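Local coordinates for integron cassette protein VCH_CASS2 (Vibrio cholerae, PDB 3GK6), which is of unconfirmed cellular role but probably serves as an effector-binding module for cationic drug-like compounds, at residues K147-D153 against S166-R170; M22-N28 against S112-F118; N62-T68 against T96-L102. All blocks are in the same frame, centred on the assembly; numbering follows the deposited sequence. Where two conformers were deposited one is given.

Contact 1. Residues K147-D153 against S166-R170; sequences KRAYTTD and SIAVR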
loop_
_atom_site.group_PDB
_atom_site.type_symbol
_atom_site.label_atom_id
_atom_site.label_comp_id
_atom_site.label_asym_id
_atom_site.label_seq_id
_atom_site.Cartn_x
_atom_site.Cartn_y
_atom_site.Cartn_z
ATOM N N LYS A 147 -8.569 -16.210 3.342
ATOM C CA LYS A 147 -9.535 -15.140 3.537
ATOM C C LYS A 147 -8.832 -13.888 4.041
ATOM O O LYS A 147 -7.940 -13.963 4.893
ATOM C CB LYS A 147 -10.608 -15.560 4.542
ATOM C CG LYS A 147 -11.343 -16.828 4.159
ATOM C CD LYS A 147 -12.052 -16.671 2.827
ATOM C CE LYS A 147 -12.642 -17.994 2.371
ATOM N NZ LYS A 147 -13.393 -18.666 3.468
ATOM N N ARG A 148 -9.244 -12.737 3.523
ATOM C CA ARG A 148 -8.627 -11.477 3.913
ATOM C C ARG A 148 -8.982 -11.083 5.336
ATOM O O ARG A 148 -10.107 -11.291 5.794
ATOM C CB ARG A 148 -8.999 -10.370 2.935
ATOM C CG ARG A 148 -8.304 -10.530 1.609
ATOM C CD ARG A 148 -8.583 -9.375 0.709
ATOM N NE ARG A 148 -8.030 -8.120 1.204
ATOM C CZ ARG A 148 -8.283 -6.951 0.630
ATOM N NH1 ARG A 148 -9.072 -6.915 -0.433
ATOM N NH2 ARG A 148 -7.763 -5.835 1.104
ATOM N N ALA A 149 -8.008 -10.517 6.036
ATOM C CA ALA A 149 -8.212 -10.116 7.420
ATOM C C ALA A 149 -8.790 -8.702 7.522
ATOM O O ALA A 149 -9.398 -8.344 8.534
ATOM C CB ALA A 149 -6.904 -10.220 8.192
ATOM N N TYR A 150 -8.592 -7.899 6.473
ATOM C CA TYR A 150 -9.032 -6.502 6.477
ATOM C C TYR A 150 -8.557 -5.785 7.741
ATOM O O TYR A 150 -9.320 -5.087 8.419
ATOM C CB TYR A 150 -10.551 -6.383 6.310
ATOM C CG TYR A 150 -11.044 -6.848 4.956
ATOM C CD1 TYR A 150 -10.779 -6.110 3.798
ATOM C CD2 TYR A 150 -11.771 -8.020 4.829
ATOM C CE1 TYR A 150 -11.223 -6.535 2.561
ATOM C CE2 TYR A 150 -12.219 -8.450 3.597
ATOM C CZ TYR A 150 -11.947 -7.704 2.469
ATOM O OH TYR A 150 -12.400 -8.139 1.248
ATOM N N THR A 151 -7.277 -5.975 8.034
ATOM C CA THR A 151 -6.603 -5.302 9.128
ATOM C C THR A 151 -5.715 -4.222 8.523
ATOM O O THR A 151 -6.119 -3.064 8.395
ATOM C CB THR A 151 -5.720 -6.287 9.903
ATOM O OG1 THR A 151 -5.092 -7.182 8.975
ATOM C CG2 THR A 151 -6.560 -7.108 10.856
ATOM N N THR A 152 -4.504 -4.614 8.160
ATOM C CA THR A 152 -3.628 -3.750 7.382
ATOM C C THR A 152 -2.940 -4.481 6.227
ATOM O O THR A 152 -2.246 -5.476 6.435
ATOM C CB THR A 152 -2.585 -3.045 8.257
ATOM O OG1 THR A 152 -3.266 -2.259 9.247
ATOM C CG2 THR A 152 -1.725 -2.129 7.398
ATOM N N ASP A 153 -3.167 -3.976 5.011
ATOM C CA ASP A 153 -2.518 -4.468 3.805
ATOM C C ASP A 153 -1.540 -3.393 3.338
ATOM O O ASP A 153 -1.689 -2.222 3.695
ATOM C CB ASP A 153 -3.571 -4.703 2.708
ATOM C CG ASP A 153 -4.699 -5.619 3.166
ATOM O OD1 ASP A 153 -4.403 -6.675 3.776
ATOM O OD2 ASP A 153 -5.881 -5.288 2.907
ATOM N N SER A 166 1.290 -6.902 -0.026
ATOM C CA SER A 166 1.159 -7.893 1.036
ATOM C C SER A 166 -0.241 -7.757 1.622
ATOM O O SER A 166 -0.608 -6.704 2.132
ATOM C CB SER A 166 2.217 -7.657 2.134
ATOM O OG SER A 166 3.540 -7.936 1.665
ATOM N N ILE A 167 -1.018 -8.825 1.520
ATOM C CA ILE A 167 -2.386 -8.835 1.991
ATOM C C ILE A 167 -2.477 -9.655 3.272
ATOM O O ILE A 167 -2.098 -10.829 3.286
ATOM C CB ILE A 167 -3.313 -9.472 0.951
ATOM C CG1 ILE A 167 -3.179 -8.738 -0.393
ATOM C CG2 ILE A 167 -4.751 -9.440 1.438
ATOM C CD1 ILE A 167 -3.594 -7.274 -0.339
ATOM N N ALA A 168 -2.974 -9.036 4.339
ATOM C CA ALA A 168 -3.165 -9.750 5.600
ATOM C C ALA A 168 -4.253 -10.804 5.455
ATOM O O ALA A 168 -5.353 -10.504 4.978
ATOM C CB ALA A 168 -3.523 -8.772 6.705
ATOM N N VAL A 169 -3.955 -12.034 5.871
ATOM C CA VAL A 169 -4.942 -13.114 5.793
ATOM C C VAL A 169 -5.187 -13.785 7.141
ATOM O O VAL A 169 -4.305 -13.818 7.992
ATOM C CB VAL A 169 -4.581 -14.173 4.722
ATOM C CG1 VAL A 169 -4.522 -13.525 3.336
ATOM C CG2 VAL A 169 -3.267 -14.870 5.054
ATOM N N ARG A 170 -6.402 -14.297 7.317
ATOM C CA ARG A 170 -6.814 -14.969 8.546
ATOM C C ARG A 170 -6.246 -16.379 8.605
ATOM O O ARG A 170 -5.693 -16.877 7.623
ATOM C CB ARG A 170 -8.347 -15.001 8.638
ATOM C CG ARG A 170 -8.990 -13.623 8.485
ATOM C CD ARG A 170 -10.477 -13.620 8.820
ATOM N NE ARG A 170 -11.297 -14.133 7.726
ATOM C CZ ARG A 170 -12.608 -13.933 7.621
ATOM N NH1 ARG A 170 -13.248 -13.225 8.539
ATOM N NH2 ARG A 170 -13.279 -14.437 6.593
ATOM O OXT ARG A 170 -6.320 -17.057 9.634
HETATM O O HOH W 1 -6.863 -17.355 5.263
HETATM O O HOH W 2 -6.557 -8.101 4.261
#
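The R170 guanidinium, in a poorly ordered side chain, has the carbonyl oxygen of R148 over one face and CB of K147 at its edge, in plane. The R148 guanidinium carries CE1 of Y150 over the centre of one face, 3.5 Å above the plane, while at its edge, in plane, lie D153 OD2, in a salt bridge within K147-D153 (R148 NH2 to D153 OD2 2.7 Å), and water 2, only weakly bonded from NE. Its chain bends at chi3 (65°), which turns NE toward CG2 of I167, 3.5 Å away. The other oxygen of D153 reaches across: the backbone N of A168 donates to D153 OD1 at 2.8 Å, nearly in line with the C-O bond. That carboxylate is therefore gripped at both oxygens, which fixes its rotation. Water 2 adds to the grip, donating to D153 OD1 and A168 O and accepting from the backbone N of Y150. A149 N gives a hydrogen bond to A168 O (2.9 Å) and R170 N one to K147 O (2.9 Å), on either side of the bridged pair R148 and V169. F139 of helix 126-139 packs on R148, I167 and V169. This is the open end of the antiparallel hairpin of strands 152-156 and 162-168: its incoming loop is tied along the chain end by two backbone bonds, and buried D153 extends the pairing by taking A168 N.

Contact 2. Residues M22-N28 against S112-F118; sequences MNISEIN and SGKYVTF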
loop_
_atom_site.group_PDB
_atom_site.type_symbol
_atom_site.label_atom_id
_atom_site.label_comp_id
_atom_site.label_asym_id
_atom_site.label_seq_id
_atom_site.Cartn_x
_atom_site.Cartn_y
_atom_site.Cartn_z
HETATM N N MSE A 22 3.198 -15.190 -6.210
HETATM C CA MSE A 22 2.648 -14.936 -4.884
HETATM C C MSE A 22 3.254 -15.912 -3.875
HETATM O O MSE A 22 3.553 -17.058 -4.221
HETATM C CB MSE A 22 1.128 -15.101 -4.940
HETATM C CG MSE A 22 0.398 -14.731 -3.680
HETATM SE SE MSE A 22 -1.344 -15.630 -3.573
HETATM C CE MSE A 22 -0.708 -17.452 -3.887
ATOM N N ASN A 23 3.440 -15.470 -2.632
ATOM C CA ASN A 23 4.025 -16.336 -1.613
ATOM C C ASN A 23 3.359 -16.042 -0.284
ATOM O O ASN A 23 3.175 -14.881 0.076
ATOM C CB ASN A 23 5.534 -16.100 -1.512
ATOM C CG ASN A 23 6.270 -17.232 -0.786
ATOM O OD1 ASN A 23 7.153 -16.976 0.039
ATOM N ND2 ASN A 23 5.908 -18.475 -1.085
ATOM N N ILE A 24 2.986 -17.093 0.433
ATOM C CA ILE A 24 2.469 -16.915 1.780
ATOM C C ILE A 24 3.647 -16.862 2.732
ATOM O O ILE A 24 4.580 -17.658 2.615
ATOM C CB ILE A 24 1.501 -18.054 2.181
ATOM C CG1 ILE A 24 0.842 -17.743 3.525
ATOM C CG2 ILE A 24 2.228 -19.386 2.248
ATOM C CD1 ILE A 24 -0.420 -18.518 3.763
ATOM N N SER A 25 3.633 -15.911 3.658
ATOM C CA SER A 25 4.686 -15.864 4.658
ATOM C C SER A 25 4.306 -15.084 5.909
ATOM O O SER A 25 3.338 -14.313 5.926
ATOM C CB SER A 25 5.960 -15.257 4.081
ATOM O OG SER A 25 5.840 -13.841 4.020
ATOM N N GLU A 26 5.112 -15.288 6.943
ATOM C CA GLU A 26 5.047 -14.503 8.166
ATOM C C GLU A 26 5.891 -13.247 7.981
ATOM O O GLU A 26 7.033 -13.326 7.556
ATOM C CB GLU A 26 5.586 -15.331 9.342
ATOM C CG GLU A 26 4.548 -16.305 9.937
ATOM C CD GLU A 26 4.037 -17.330 8.942
ATOM O OE1 GLU A 26 4.834 -18.179 8.487
ATOM O OE2 GLU A 26 2.828 -17.299 8.622
ATOM N N ILE A 27 5.330 -12.087 8.298
ATOM C CA ILE A 27 6.070 -10.837 8.166
ATOM C C ILE A 27 6.203 -10.135 9.502
ATOM O O ILE A 27 5.247 -10.062 10.281
ATOM C CB ILE A 27 5.389 -9.884 7.150
ATOM C CG1 ILE A 27 5.410 -10.500 5.752
ATOM C CG2 ILE A 27 6.091 -8.530 7.126
ATOM C CD1 ILE A 27 4.764 -9.608 4.670
ATOM N N ASN A 28 7.398 -9.628 9.777
ATOM C CA ASN A 28 7.621 -8.861 10.993
ATOM C C ASN A 28 7.026 -7.478 10.883
ATOM O O ASN A 28 7.186 -6.823 9.860
ATOM C CB ASN A 28 9.108 -8.730 11.286
ATOM C CG ASN A 28 9.489 -9.373 12.583
ATOM O OD1 ASN A 28 9.047 -8.945 13.654
ATOM N ND2 ASN A 28 10.304 -10.409 12.508
ATOM N N SER A 112 2.973 -7.624 13.047
ATOM C CA SER A 112 3.459 -8.892 12.538
ATOM C C SER A 112 2.252 -9.772 12.248
ATOM O O SER A 112 1.242 -9.706 12.955
ATOM C CB SER A 112 4.355 -9.583 13.576
ATOM O OG SER A 112 5.406 -8.731 13.964
ATOM N N GLY A 113 2.360 -10.620 11.235
ATOM C CA GLY A 113 1.274 -11.531 10.928
ATOM C C GLY A 113 1.499 -12.357 9.683
ATOM O O GLY A 113 2.585 -12.343 9.107
ATOM N N LYS A 114 0.462 -13.086 9.283
ATOM C CA LYS A 114 0.521 -13.920 8.101
ATOM C C LYS A 114 -0.032 -13.145 6.917
ATOM O O LYS A 114 -1.127 -12.587 6.977
ATOM C CB LYS A 114 -0.272 -15.212 8.293
ATOM C CG LYS A 114 -0.114 -16.174 7.129
ATOM C CD LYS A 114 -0.450 -17.606 7.500
ATOM C CE LYS A 114 -1.939 -17.840 7.593
ATOM N NZ LYS A 114 -2.241 -19.295 7.821
ATOM N N TYR A 115 0.747 -13.109 5.850
ATOM C CA TYR A 115 0.376 -12.375 4.658
ATOM C C TYR A 115 0.547 -13.249 3.427
ATOM O O TYR A 115 1.356 -14.174 3.415
ATOM C CB TYR A 115 1.293 -11.175 4.479
ATOM C CG TYR A 115 1.123 -10.089 5.502
ATOM C CD1 TYR A 115 0.376 -8.947 5.216
ATOM C CD2 TYR A 115 1.722 -10.192 6.743
ATOM C CE1 TYR A 115 0.235 -7.944 6.154
ATOM C CE2 TYR A 115 1.588 -9.204 7.684
ATOM C CZ TYR A 115 0.851 -8.085 7.392
ATOM O OH TYR A 115 0.743 -7.108 8.353
ATOM N N VAL A 116 -0.228 -12.932 2.403
ATOM C CA VAL A 116 0.024 -13.405 1.051
ATOM C C VAL A 116 0.617 -12.221 0.296
ATOM O O VAL A 116 -0.002 -11.161 0.227
ATOM C CB VAL A 116 -1.281 -13.850 0.381
ATOM C CG1 VAL A 116 -1.033 -14.173 -1.035
ATOM C CG2 VAL A 116 -1.856 -15.079 1.119
ATOM N N THR A 117 1.822 -12.393 -0.239
ATOM C CA THR A 117 2.518 -11.294 -0.901
ATOM C C THR A 117 2.649 -11.556 -2.400
ATOM O O THR A 117 3.048 -12.643 -2.824
ATOM C CB THR A 117 3.911 -11.045 -0.274
ATOM O OG1 THR A 117 3.766 -10.687 1.109
ATOM C CG2 THR A 117 4.653 -9.926 -1.008
ATOM N N PHE A 118 2.305 -10.541 -3.183
ATOM C CA PHE A 118 2.387 -10.607 -4.635
ATOM C C PHE A 118 3.505 -9.674 -5.055
ATOM O O PHE A 118 3.717 -8.623 -4.438
ATOM C CB PHE A 118 1.072 -10.122 -5.263
ATOM C CG PHE A 118 -0.133 -10.957 -4.894
ATOM C CD1 PHE A 118 -0.695 -10.871 -3.629
ATOM C CD2 PHE A 118 -0.709 -11.813 -5.817
ATOM C CE1 PHE A 118 -1.807 -11.631 -3.288
ATOM C CE2 PHE A 118 -1.825 -12.579 -5.480
ATOM C CZ PHE A 118 -2.371 -12.482 -4.215
HETATM O O HOH W 3 3.965 -12.976 2.315
#
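Strands 22-27 and 113-118 run antiparallel, 157° between their directions, joined by six backbone hydrogen bonds in the hydrogen-bonded pairs N23 with T117, S25 with Y115 and I27 with G113. On the face that carries M22, I24, E26, K114, V116 and F118, selenomethionine M22 lies alongside F118, both side chains pointing the same way. Its CG sits over the centre of the phenyl ring, 3.5 Å from the centroid and 11° off the normal, a CH-pi contact; SE stands obliquely to the ring at 4.0 Å from its centroid, a Met-aromatic contact in the conformer given, one of two, so the exact placing of SE is doubtful. With CG anti to the backbone N (chi1 -174°), the M22 chain is carried out over the ring. L131 and V135 of helix 126-139 also pack on F118. Farther along this face, I24 CD1 meets K114 CD at 3.8 Å, and E26 folds back at chi2 to bring OE2 within 3.5 Å of the same CD; the lysine's NZ is not in contact with that carboxylate. The other face is led by I27, which crosses Y115 at about a right angle, CB 3.7 Å from CD2. Nearby, water 3 donates to N23 O and Y115 O and hydrogen-bonds S25 OG and T117 OG1, whose hydroxyl also bonds S166. Y115 OH goes to the carbonyl of S111. Pairing 18-39 with 106-121, the two ends of the six-strand order, closes the antiparallel sheet into a barrel, with helix 126-139 packed on the M22 and F118 side.

Contact 3. Residues N62-T68 against T96-L102; sequences NAAPKLT and TLSPQLL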
loop_
_atom_site.group_PDB
_atom_site.type_symbol
_atom_site.label_atom_id
_atom_site.label_comp_id
_atom_site.label_asym_id
_atom_site.label_seq_id
_atom_site.Cartn_x
_atom_site.Cartn_y
_atom_site.Cartn_z
ATOM N N ASN A 62 5.885 17.009 0.019
ATOM C CA ASN A 62 6.190 17.315 1.410
ATOM C C ASN A 62 7.127 16.333 2.114
ATOM O O ASN A 62 7.853 16.719 3.034
ATOM C CB ASN A 62 4.888 17.444 2.208
ATOM C CG ASN A 62 4.044 18.624 1.764
ATOM O OD1 ASN A 62 4.433 19.777 1.934
ATOM N ND2 ASN A 62 2.876 18.339 1.199
ATOM N N ALA A 63 7.115 15.076 1.679
ATOM C CA ALA A 63 7.794 14.003 2.404
ATOM C C ALA A 63 9.044 13.462 1.713
ATOM O O ALA A 63 10.030 13.153 2.370
ATOM C CB ALA A 63 6.822 12.862 2.686
ATOM N N ALA A 64 9.002 13.332 0.396
ATOM C CA ALA A 64 10.139 12.769 -0.326
ATOM C C ALA A 64 11.468 13.499 -0.071
ATOM O O ALA A 64 12.500 12.851 0.088
ATOM C CB ALA A 64 9.843 12.670 -1.824
ATOM N N PRO A 65 11.451 14.845 -0.019
ATOM C CA PRO A 65 12.732 15.536 0.183
ATOM C C PRO A 65 13.393 15.180 1.517
ATOM O O PRO A 65 14.582 15.433 1.702
ATOM C CB PRO A 65 12.340 17.022 0.163
ATOM C CG PRO A 65 11.046 17.065 -0.587
ATOM C CD PRO A 65 10.340 15.791 -0.226
ATOM N N LYS A 66 12.624 14.592 2.427
ATOM C CA LYS A 66 13.117 14.251 3.756
ATOM C C LYS A 66 13.550 12.790 3.893
ATOM O O LYS A 66 13.998 12.372 4.961
ATOM C CB LYS A 66 12.054 14.583 4.805
ATOM C CG LYS A 66 11.822 16.072 4.978
ATOM C CD LYS A 66 10.658 16.359 5.904
ATOM C CE LYS A 66 10.462 17.857 6.083
ATOM N NZ LYS A 66 10.327 18.565 4.774
ATOM N N LEU A 67 13.411 12.014 2.820
ATOM C CA LEU A 67 13.782 10.601 2.852
ATOM C C LEU A 67 15.287 10.402 2.712
ATOM O O LEU A 67 16.004 11.297 2.264
ATOM C CB LEU A 67 13.056 9.827 1.747
ATOM C CG LEU A 67 11.531 9.890 1.781
ATOM C CD1 LEU A 67 10.925 9.228 0.538
ATOM C CD2 LEU A 67 11.003 9.249 3.057
ATOM N N THR A 68 15.760 9.222 3.100
ATOM C CA THR A 68 17.162 8.860 2.925
ATOM C C THR A 68 17.258 7.727 1.916
ATOM O O THR A 68 16.239 7.253 1.417
ATOM C CB THR A 68 17.806 8.416 4.250
ATOM O OG1 THR A 68 17.158 7.231 4.728
ATOM C CG2 THR A 68 17.684 9.512 5.294
ATOM N N THR A 96 11.270 5.795 7.832
ATOM C CA THR A 96 12.221 6.732 8.430
ATOM C C THR A 96 11.610 8.088 8.790
ATOM O O THR A 96 12.202 8.858 9.537
ATOM C CB THR A 96 13.453 6.965 7.533
ATOM O OG1 THR A 96 13.048 7.597 6.313
ATOM C CG2 THR A 96 14.156 5.644 7.227
ATOM N N LEU A 97 10.434 8.384 8.255
ATOM C CA LEU A 97 9.748 9.615 8.622
ATOM C C LEU A 97 9.255 9.519 10.057
ATOM O O LEU A 97 9.112 8.424 10.593
ATOM C CB LEU A 97 8.581 9.875 7.671
ATOM C CG LEU A 97 9.007 10.148 6.232
ATOM C CD1 LEU A 97 7.795 10.124 5.314
ATOM C CD2 LEU A 97 9.752 11.487 6.125
ATOM N N SER A 98 9.019 10.671 10.683
ATOM C CA SER A 98 8.435 10.734 12.020
ATOM C C SER A 98 7.435 11.889 12.080
ATOM O O SER A 98 7.620 12.900 11.404
ATOM C CB SER A 98 9.526 10.892 13.093
ATOM O OG SER A 98 10.422 11.942 12.780
ATOM N N PRO A 99 6.368 11.741 12.884
ATOM C CA PRO A 99 5.259 12.706 12.903
ATOM C C PRO A 99 5.670 14.110 13.353
ATOM O O PRO A 99 4.807 14.964 13.557
ATOM C CB PRO A 99 4.269 12.096 13.906
ATOM C CG PRO A 99 4.669 10.672 14.050
ATOM C CD PRO A 99 6.148 10.629 13.824
ATOM N N GLN A 100 6.969 14.346 13.501
ATOM C CA GLN A 100 7.459 15.672 13.847
ATOM C C GLN A 100 8.738 16.038 13.100
ATOM O O GLN A 100 9.413 17.008 13.434
ATOM C CB GLN A 100 7.622 15.810 15.359
ATOM C CG GLN A 100 6.292 15.974 16.080
ATOM C CD GLN A 100 6.419 15.846 17.583
ATOM O OE1 GLN A 100 7.296 15.144 18.083
ATOM N NE2 GLN A 100 5.538 16.524 18.312
ATOM N N LEU A 101 9.066 15.242 12.091
ATOM C CA LEU A 101 9.988 15.670 11.049
ATOM C C LEU A 101 9.130 16.019 9.833
ATOM O O LEU A 101 9.641 16.424 8.790
ATOM C CB LEU A 101 10.997 14.566 10.707
ATOM C CG LEU A 101 11.955 14.808 9.531
ATOM C CD1 LEU A 101 13.028 15.835 9.885
ATOM C CD2 LEU A 101 12.591 13.503 9.056
ATOM N N LEU A 102 7.813 15.877 9.998
ATOM C CA LEU A 102 6.851 16.041 8.908
ATOM C C LEU A 102 5.465 16.450 9.426
ATOM O O LEU A 102 4.803 15.674 10.113
ATOM C CB LEU A 102 6.735 14.726 8.129
ATOM C CG LEU A 102 5.878 14.728 6.865
ATOM C CD1 LEU A 102 6.462 15.677 5.838
ATOM C CD2 LEU A 102 5.773 13.311 6.298
HETATM O O HOH W 4 13.455 10.228 6.613
#
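Neither segment runs as a strand here: N62-T68 leaves helix 52-62 and makes a 3-10 turn over residues 64-66, T96-L102 is an irregular loop, and their backbones stay well apart, with A63 and L102 CA atoms 6.9 Å from each other. Side chains fill the gap. L97 meets three residues: CD1 reaches A63 CB at 3.9 Å, CD2 reaches K66 CB, and both methyls lie against L67 CD2. L67 crosses L97 at a slant, its CD2 lying 3.9 Å from L97 CG. F59 of helix 52-62 packs on both leucines. L102 reaches over with CG anti to its own N (chi1 -174°), which sends CD2 to A63 CB at 3.8 Å and CD1 to the carbonyl oxygen of N62, 3.3 Å away. K66 slides past L101 in the opposite direction, its CD 3.1 Å from L101 O, so its aliphatic part rather than its amino group makes the touch. At the other end water 4 links the segments, donating to K66 O at 2.8 Å and hydrogen-bonding T96 OG1, whose hydroxyl also bonds S71. F35 and T33 of strand 18-39 pack on L102 and L97, F35 touching N62 as well. A bound polyether, probably from crystallisation, lies about 5 Å from the L67 side chain. The arrangement is a small loop-on-loop apolar cluster, seating the turn that follows helix 52-62 against the link between strands 88-94 and 106-121.

Overall arrangement
From the N terminus, strand 18-39 supplies the first half of contact 2, whose partner comes 84 residues later on strand 106-121; this pairing closes the barrel. Contact 3 is nested inside that long loop, joining the turn after helix 52-62 to the link leaving strand 88-94. Contact 1 opens only after contact 2 has closed, as the short-range closure of the C-terminal hairpin. Contacts 1 and 2 touch, their centres 9 Å apart, because strands 162-168 and 106-121 are neighbours in the barrel: I167 N meets V116 O, and S166 meets T117. Contact 3 sits about 27 Å from both, centre to centre, with contact 1 on the opposite side of the chain's centre.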